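Transcriptional regulator fur family (PDB 7DH8) probably acts as a zinc-sensing transcriptional repressor of the Fur family that binds operator DNA when loaded with zinc and controls zinc uptake. Local coordinates at residues A[59-62]-A[63-66]; A[87-90]-A[91-95]; A[132-135]-A[136-139]. All coordinates share one frame; numbering follows the deposited sequence.

Three local contacts follow one another along the chain, with no nesting or crossing. Each closes only a turn at a helix end. Interaction 1 joins the loop after helix 44-56 to the start of helix 62-69. Interaction 2 ends helix 80-92 and turns the chain into strand 96-99. These two touch through L65 and L87, in the core of the probable winged-helix DNA-binding domain. Interaction 3 starts helix 135-146, after strand 129-131, and lies in the dimerisation part. It touches neither of the others: its centre is about 28 Å from that of interaction 1 and about 21 Å from that of interaction 2.

Interaction 1 (A[59-62]-A[63-66]); sequences PVKA and YELL
E64 turns its carboxylate back over the first turn of helix 62-69 and accepts the backbone N-H of K61. The bond from K61 N to E64 OE1 is 2.9 Å and fairly straight, at 164°. It reaches the oxygen from above the carboxylate plane. E64 has CG beside its own backbone N (chi1 -71°) and is extended beyond that, which carries OE1 back to K61. The tightly packed part is the inner side, where V60, L65 and L66 are buried. L65 packs on V49 and L52 of helix 44-56, while A62 and L66 rest on Y84 of helix 80-92. V60 CG1 lies 4.1 Å from L65 CB and also sits beside E64 OE1. L66 CD1 is pressed to 3.2 Å from A62 O, a tight and somewhat strained approach to the carbonyl that accepts from L66 N.

K61 is the N-cap residue, and E64 is three places on. The bond between them is therefore one half of a capping box. Lysine has no side-chain acceptor for the reciprocal half. The backbone of V60 pairs with that of F105 in strand 104-107, which joins the start of the helix to the hairpin, as in winged helix-turn-helix domains of the Fur family.

The outer side is looser. Y63 is largely exposed and lies against K61 in a single CH-pi contact. K61 CB is 4.0 Å from the centroid of the Y63 ring, over one face but displaced toward the rim. The Y63 ring gets there because CG stands between the backbone N and carbonyl carbon (chi1 68°). The ammonium group of K61 leads away to hydrogen-bond V102 O and N103 O in the hairpin turn.

Interaction 2 (A[87-90]-A[91-95]); sequences LDFL and MANGF
N93 lays its amide nitrogen over one face of the F89 ring. ND2 stands 3.2 Å above the F89 ring plane, toward the rim, and the amide and ring planes are 51° apart. The same ND2 donates to F89 O at 2.8 Å. CG of N93 lies beside its backbone N (chi1 -66°), which lets amide and backbone serve the same acceptor. N93 N also bonds F89 O, at 3.2 Å. The two donors approach from opposite faces of the carbonyl plane. The bond from ND2 holds the amide against the ring. F89 also makes a cation-pi contact with R46 and packs on L40 and L42.

Earlier on the helix, M91 folds toward L87 and D88. Its chain bends at chi3 (-55°), which brings CE to 3.5 Å from D88 OD1. M91 CE also lies 4.3 Å from L87 CG. L87 and M91 both reach V96 and F105 of the two hairpin strands.

The chain then leaves the helix. F95 N donates to L90 O at 2.9 Å, and G94 N donates to M91 O at 3.0 Å. L90 CD2 meets F95 CB at 4.2 Å, an apolar contact spanning the turn. G94, with positive phi, is the C-prime residue of a Schellman motif that ends helix 80-92 beside the zinc site of H97, C108, H116 and E131, where F95 pairs by backbone hydrogen bonding with C108.

Interaction 3 (A[132-135]-A[136-139]); sequences LEDR and DVVS
D134 OD1 accepts the backbone N-H of V137, with 2.9 Å from D134 OD1 to V137 N and an angle of 162°. The N-H comes from above the carboxylate plane, 43° out of it. With chi1 at -156°, CG of D134 lies beside its own carbonyl carbon, which points the carboxylate forward over the first turn. Its carbon D134 CG also packs 3.6 Å from V137 CG2, and the two side chains cross at about a right angle. V138 CG2 lies 3.5 Å from D134 O.

A water extends this shell. It donates to D134 OD1 at 2.8 Å and accepts from D136 N at 3.0 Å. In the same first turn S139 N bonds R135 O at 2.9 Å, and S139 OG adds a weak bond to that carbonyl. The R135 chain bends at chi3 on the exposed side, and a second water links its NH2 to D136 OD1.

Further out, D134 is positioned by the partner chain. Its OD2 forms a salt bridge with R144 of the second subunit. V137 packs on L141 of that subunit, and L132 on L148 of the same subunit. V138 O accepts a hydrogen bond from Q155 NE2 of strand 151-160. D134 is thus a classic aspartate N-cap at the start of helix 135-146, in the dimer interface of a Fur-family regulator.

Interaction 1 (A[59-62]-A[63-66])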
loop_
_atom_site.group_PDB
_atom_site.type_symbol
_atom_site.label_atom_id
_atom_site.label_comp_id
_atom_site.label_asym_id
_atom_site.label_seq_id
_atom_site.Cartn_x
_atom_site.Cartn_y
_atom_site.Cartn_z
ATOM N N PRO A 59 14.693 2.367 -1.681
ATOM C CA PRO A 59 14.061 1.037 -1.685
ATOM C C PRO A 59 14.603 0.191 -2.818
ATOM O O PRO A 59 14.823 0.677 -3.933
ATOM C CB PRO A 59 12.571 1.332 -1.890
ATOM C CG PRO A 59 12.384 2.706 -1.202
ATOM C CD PRO A 59 13.680 3.447 -1.584
ATOM N N VAL A 60 14.789 -1.081 -2.530
ATOM C CA VAL A 60 15.448 -2.009 -3.445
ATOM C C VAL A 60 14.391 -2.912 -4.067
ATOM O O VAL A 60 13.552 -3.456 -3.345
ATOM C CB VAL A 60 16.485 -2.842 -2.679
ATOM C CG1 VAL A 60 17.145 -3.897 -3.600
ATOM C CG2 VAL A 60 17.499 -1.925 -2.052
ATOM N N LYS A 61 14.442 -3.084 -5.395
ATOM C CA LYS A 61 13.591 -4.053 -6.059
ATOM C C LYS A 61 14.145 -5.449 -5.847
ATOM O O LYS A 61 15.365 -5.647 -5.747
ATOM C CB LYS A 61 13.508 -3.762 -7.558
ATOM C CG LYS A 61 12.803 -2.433 -7.823
ATOM C CD LYS A 61 11.355 -2.755 -7.966
ATOM C CE LYS A 61 10.471 -1.586 -7.875
ATOM N NZ LYS A 61 9.113 -2.090 -8.168
ATOM N N ALA A 62 13.245 -6.436 -5.784
ATOM C CA ALA A 62 13.711 -7.815 -5.636
ATOM C C ALA A 62 14.714 -8.200 -6.714
ATOM O O ALA A 62 15.723 -8.831 -6.411
ATOM C CB ALA A 62 12.528 -8.778 -5.633
ATOM N N TYR A 63 14.436 -7.886 -7.993
ATOM C CA TYR A 63 15.415 -8.270 -9.026
ATOM C C TYR A 63 16.739 -7.517 -8.901
ATOM O O TYR A 63 17.779 -7.990 -9.373
ATOM C CB TYR A 63 14.856 -8.069 -10.429
ATOM C CG TYR A 63 14.647 -6.621 -10.795
ATOM C CD1 TYR A 63 15.713 -5.825 -11.209
ATOM C CD2 TYR A 63 13.381 -6.049 -10.727
ATOM C CE1 TYR A 63 15.501 -4.520 -11.529
ATOM C CE2 TYR A 63 13.177 -4.731 -11.057
ATOM C CZ TYR A 63 14.238 -3.993 -11.467
ATOM O OH TYR A 63 14.063 -2.670 -11.832
ATOM N N GLU A 64 16.737 -6.336 -8.305
ATOM C CA GLU A 64 18.020 -5.693 -8.062
ATOM C C GLU A 64 18.787 -6.436 -6.991
ATOM O O GLU A 64 20.011 -6.540 -7.042
ATOM C CB GLU A 64 17.809 -4.234 -7.618
ATOM C CG GLU A 64 17.336 -3.361 -8.720
ATOM C CD GLU A 64 16.985 -2.001 -8.179
ATOM O OE1 GLU A 64 16.596 -1.938 -6.980
ATOM O OE2 GLU A 64 17.096 -1.016 -8.948
ATOM N N LEU A 65 18.084 -6.900 -5.966
ATOM C CA LEU A 65 18.783 -7.601 -4.899
ATOM C C LEU A 65 19.435 -8.867 -5.437
ATOM O O LEU A 65 20.556 -9.210 -5.060
ATOM C CB LEU A 65 17.784 -7.923 -3.777
ATOM C CG LEU A 65 18.184 -8.896 -2.682
ATOM C CD1 LEU A 65 19.297 -8.255 -1.828
ATOM C CD2 LEU A 65 16.949 -9.233 -1.829
ATOM N N LEU A 66 18.740 -9.574 -6.325
ATOM C CA LEU A 66 19.337 -10.781 -6.896
ATOM C C LEU A 66 20.564 -10.470 -7.729
ATOM O O LEU A 66 21.590 -11.137 -7.579
ATOM C CB LEU A 66 18.337 -11.525 -7.758
ATOM C CG LEU A 66 17.775 -12.525 -6.786
ATOM C CD1 LEU A 66 16.600 -11.831 -6.013
ATOM C CD2 LEU A 66 17.414 -13.783 -7.507
#

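Interaction 2 (A[87-90]-A[91-95])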
loop_
_atom_site.group_PDB
_atom_site.type_symbol
_atom_site.label_atom_id
_atom_site.label_comp_id
_atom_site.label_asym_id
_atom_site.label_seq_id
_atom_site.Cartn_x
_atom_site.Cartn_y
_atom_site.Cartn_z
ATOM N N LEU A 87 15.050 -13.261 2.153
ATOM C CA LEU A 87 14.194 -12.077 2.216
ATOM C C LEU A 87 12.917 -12.320 3.026
ATOM O O LEU A 87 12.551 -11.493 3.871
ATOM C CB LEU A 87 13.852 -11.606 0.802
ATOM C CG LEU A 87 13.108 -10.272 0.653
ATOM C CD1 LEU A 87 13.876 -9.097 1.246
ATOM C CD2 LEU A 87 12.878 -10.018 -0.801
ATOM N N ASP A 88 12.199 -13.424 2.772
ATOM C CA ASP A 88 11.007 -13.723 3.578
ATOM C C ASP A 88 11.323 -13.741 5.078
ATOM O O ASP A 88 10.551 -13.222 5.885
ATOM C CB ASP A 88 10.420 -15.078 3.200
ATOM C CG ASP A 88 9.794 -15.097 1.803
ATOM O OD1 ASP A 88 9.276 -14.070 1.332
ATOM O OD2 ASP A 88 9.801 -16.180 1.188
ATOM N N PHE A 89 12.430 -14.382 5.462
ATOM C CA PHE A 89 12.818 -14.437 6.863
ATOM C C PHE A 89 12.992 -13.036 7.422
ATOM O O PHE A 89 12.436 -12.700 8.475
ATOM C CB PHE A 89 14.099 -15.256 7.010
ATOM C CG PHE A 89 14.798 -15.054 8.313
ATOM C CD1 PHE A 89 14.462 -15.818 9.410
ATOM C CD2 PHE A 89 15.789 -14.089 8.446
ATOM C CE1 PHE A 89 15.092 -15.628 10.611
ATOM C CE2 PHE A 89 16.427 -13.890 9.647
ATOM C CZ PHE A 89 16.085 -14.666 10.732
ATOM N N LEU A 90 13.748 -12.193 6.708
ATOM C CA LEU A 90 13.932 -10.811 7.123
ATOM C C LEU A 90 12.594 -10.099 7.313
ATOM O O LEU A 90 12.406 -9.353 8.278
ATOM C CB LEU A 90 14.813 -10.084 6.099
ATOM C CG LEU A 90 16.216 -10.695 6.015
ATOM C CD1 LEU A 90 17.047 -10.035 4.911
ATOM C CD2 LEU A 90 16.929 -10.576 7.367
ATOM N N MET A 91 11.628 -10.356 6.438
ATOM C CA MET A 91 10.369 -9.628 6.543
ATOM C C MET A 91 9.519 -10.139 7.705
ATOM O O MET A 91 8.888 -9.344 8.424
ATOM C CB MET A 91 9.604 -9.743 5.229
ATOM C CG MET A 91 10.088 -8.771 4.122
ATOM S SD MET A 91 9.028 -9.017 2.688
ATOM C CE MET A 91 9.212 -10.761 2.407
ATOM N N ALA A 92 9.468 -11.457 7.895
ATOM C CA ALA A 92 8.561 -11.995 8.904
ATOM C C ALA A 92 9.002 -11.573 10.299
ATOM O O ALA A 92 8.161 -11.364 11.189
ATOM C CB ALA A 92 8.480 -13.519 8.775
ATOM N N ASN A 93 10.307 -11.375 10.473
ATOM C CA ASN A 93 10.923 -10.942 11.719
ATOM C C ASN A 93 11.102 -9.433 11.818
ATOM O O ASN A 93 11.755 -8.952 12.755
ATOM C CB ASN A 93 12.263 -11.648 11.866
ATOM C CG ASN A 93 12.092 -13.138 12.045
ATOM O OD1 ASN A 93 11.690 -13.590 13.116
ATOM N ND2 ASN A 93 12.340 -13.906 10.988
ATOM N N GLY A 94 10.572 -8.680 10.865
ATOM C CA GLY A 94 10.564 -7.237 10.959
ATOM C C GLY A 94 11.891 -6.546 10.753
ATOM O O GLY A 94 12.014 -5.375 11.136
ATOM N N PHE A 95 12.883 -7.211 10.158
ATOM C CA PHE A 95 14.140 -6.541 9.831
ATOM C C PHE A 95 14.108 -5.804 8.494
ATOM O O PHE A 95 14.979 -4.979 8.244
ATOM C CB PHE A 95 15.293 -7.552 9.833
ATOM C CG PHE A 95 15.412 -8.312 11.132
ATOM C CD1 PHE A 95 15.676 -7.632 12.331
ATOM C CD2 PHE A 95 15.246 -9.688 11.173
ATOM C CE1 PHE A 95 15.790 -8.314 13.523
ATOM C CE2 PHE A 95 15.363 -10.373 12.370
ATOM C CZ PHE A 95 15.628 -9.689 13.546
#

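Interaction 3 (A[132-135]-A[136-139])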
loop_
_atom_site.group_PDB
_atom_site.type_symbol
_atom_site.label_atom_id
_atom_site.label_comp_id
_atom_site.label_asym_id
_atom_site.label_seq_id
_atom_site.Cartn_x
_atom_site.Cartn_y
_atom_site.Cartn_z
ATOM N N LEU A 132 8.696 6.148 10.017
ATOM C CA LEU A 132 8.351 6.802 11.270
ATOM C C LEU A 132 7.885 5.745 12.271
ATOM O O LEU A 132 7.840 4.541 11.988
ATOM C CB LEU A 132 7.267 7.869 11.026
ATOM C CG LEU A 132 7.558 8.913 9.927
ATOM C CD1 LEU A 132 6.496 10.007 9.941
ATOM C CD2 LEU A 132 8.947 9.532 10.143
ATOM N N GLU A 133 7.537 6.196 13.456
ATOM C CA GLU A 133 6.754 5.393 14.399
ATOM C C GLU A 133 5.640 6.162 15.096
ATOM O O GLU A 133 5.934 7.086 15.862
ATOM C CB GLU A 133 7.606 4.917 15.575
ATOM C CG GLU A 133 6.869 3.998 16.580
ATOM C CD GLU A 133 6.182 4.802 17.704
ATOM O OE1 GLU A 133 6.355 6.060 17.710
ATOM O OE2 GLU A 133 5.519 4.192 18.608
ATOM N N ASP A 134 4.365 5.816 14.803
ATOM C CA ASP A 134 3.212 6.503 15.431
ATOM C C ASP A 134 2.355 5.381 16.023
ATOM O O ASP A 134 1.801 4.572 15.278
ATOM C CB ASP A 134 2.556 7.290 14.314
ATOM C CG ASP A 134 1.753 8.480 14.858
ATOM O OD1 ASP A 134 0.903 8.280 15.757
ATOM O OD2 ASP A 134 2.027 9.634 14.426
ATOM N N ARG A 135 2.204 5.407 17.339
ATOM C CA ARG A 135 1.391 4.409 18.000
ATOM C C ARG A 135 -0.010 5.002 18.053
ATOM O O ARG A 135 -0.986 4.252 18.071
ATOM C CB ARG A 135 1.889 4.089 19.397
ATOM C CG ARG A 135 1.024 3.035 20.055
ATOM C CD ARG A 135 1.371 2.787 21.501
ATOM N NE ARG A 135 1.151 3.951 22.342
ATOM C CZ ARG A 135 0.791 3.865 23.622
ATOM N NH1 ARG A 135 0.601 2.670 24.175
ATOM N NH2 ARG A 135 0.617 4.971 24.342
ATOM N N ASP A 136 -0.153 6.324 18.091
ATOM C CA ASP A 136 -1.506 6.889 18.087
ATOM C C ASP A 136 -2.251 6.554 16.784
ATOM O O ASP A 136 -3.426 6.163 16.797
ATOM C CB ASP A 136 -1.466 8.405 18.289
ATOM C CG ASP A 136 -1.128 8.828 19.764
ATOM O OD1 ASP A 136 -1.128 7.982 20.689
ATOM O OD2 ASP A 136 -0.860 10.030 19.986
ATOM N N VAL A 137 -1.597 6.749 15.657
ATOM C CA VAL A 137 -2.238 6.472 14.364
ATOM C C VAL A 137 -2.593 5.005 14.239
ATOM O O VAL A 137 -3.697 4.662 13.780
ATOM C CB VAL A 137 -1.345 6.924 13.198
ATOM C CG1 VAL A 137 -1.813 6.252 11.858
ATOM C CG2 VAL A 137 -1.382 8.448 13.067
ATOM N N VAL A 138 -1.660 4.109 14.610
ATOM C CA VAL A 138 -1.923 2.678 14.421
ATOM C C VAL A 138 -3.046 2.229 15.365
ATOM O O VAL A 138 -3.956 1.492 14.959
ATOM C CB VAL A 138 -0.608 1.898 14.626
ATOM C CG1 VAL A 138 -0.835 0.394 15.048
ATOM C CG2 VAL A 138 0.277 2.055 13.402
ATOM N N SER A 139 -3.056 2.773 16.597
ATOM C CA SER A 139 -4.091 2.477 17.589
ATOM C C SER A 139 -5.468 2.970 17.157
ATOM O O SER A 139 -6.488 2.297 17.391
ATOM C CB SER A 139 -3.748 3.164 18.923
ATOM O OG SER A 139 -2.780 2.424 19.625
HETATM O O HOH W 1 1.900 8.527 18.379
HETATM O O HOH W 2 0.697 6.949 22.122
#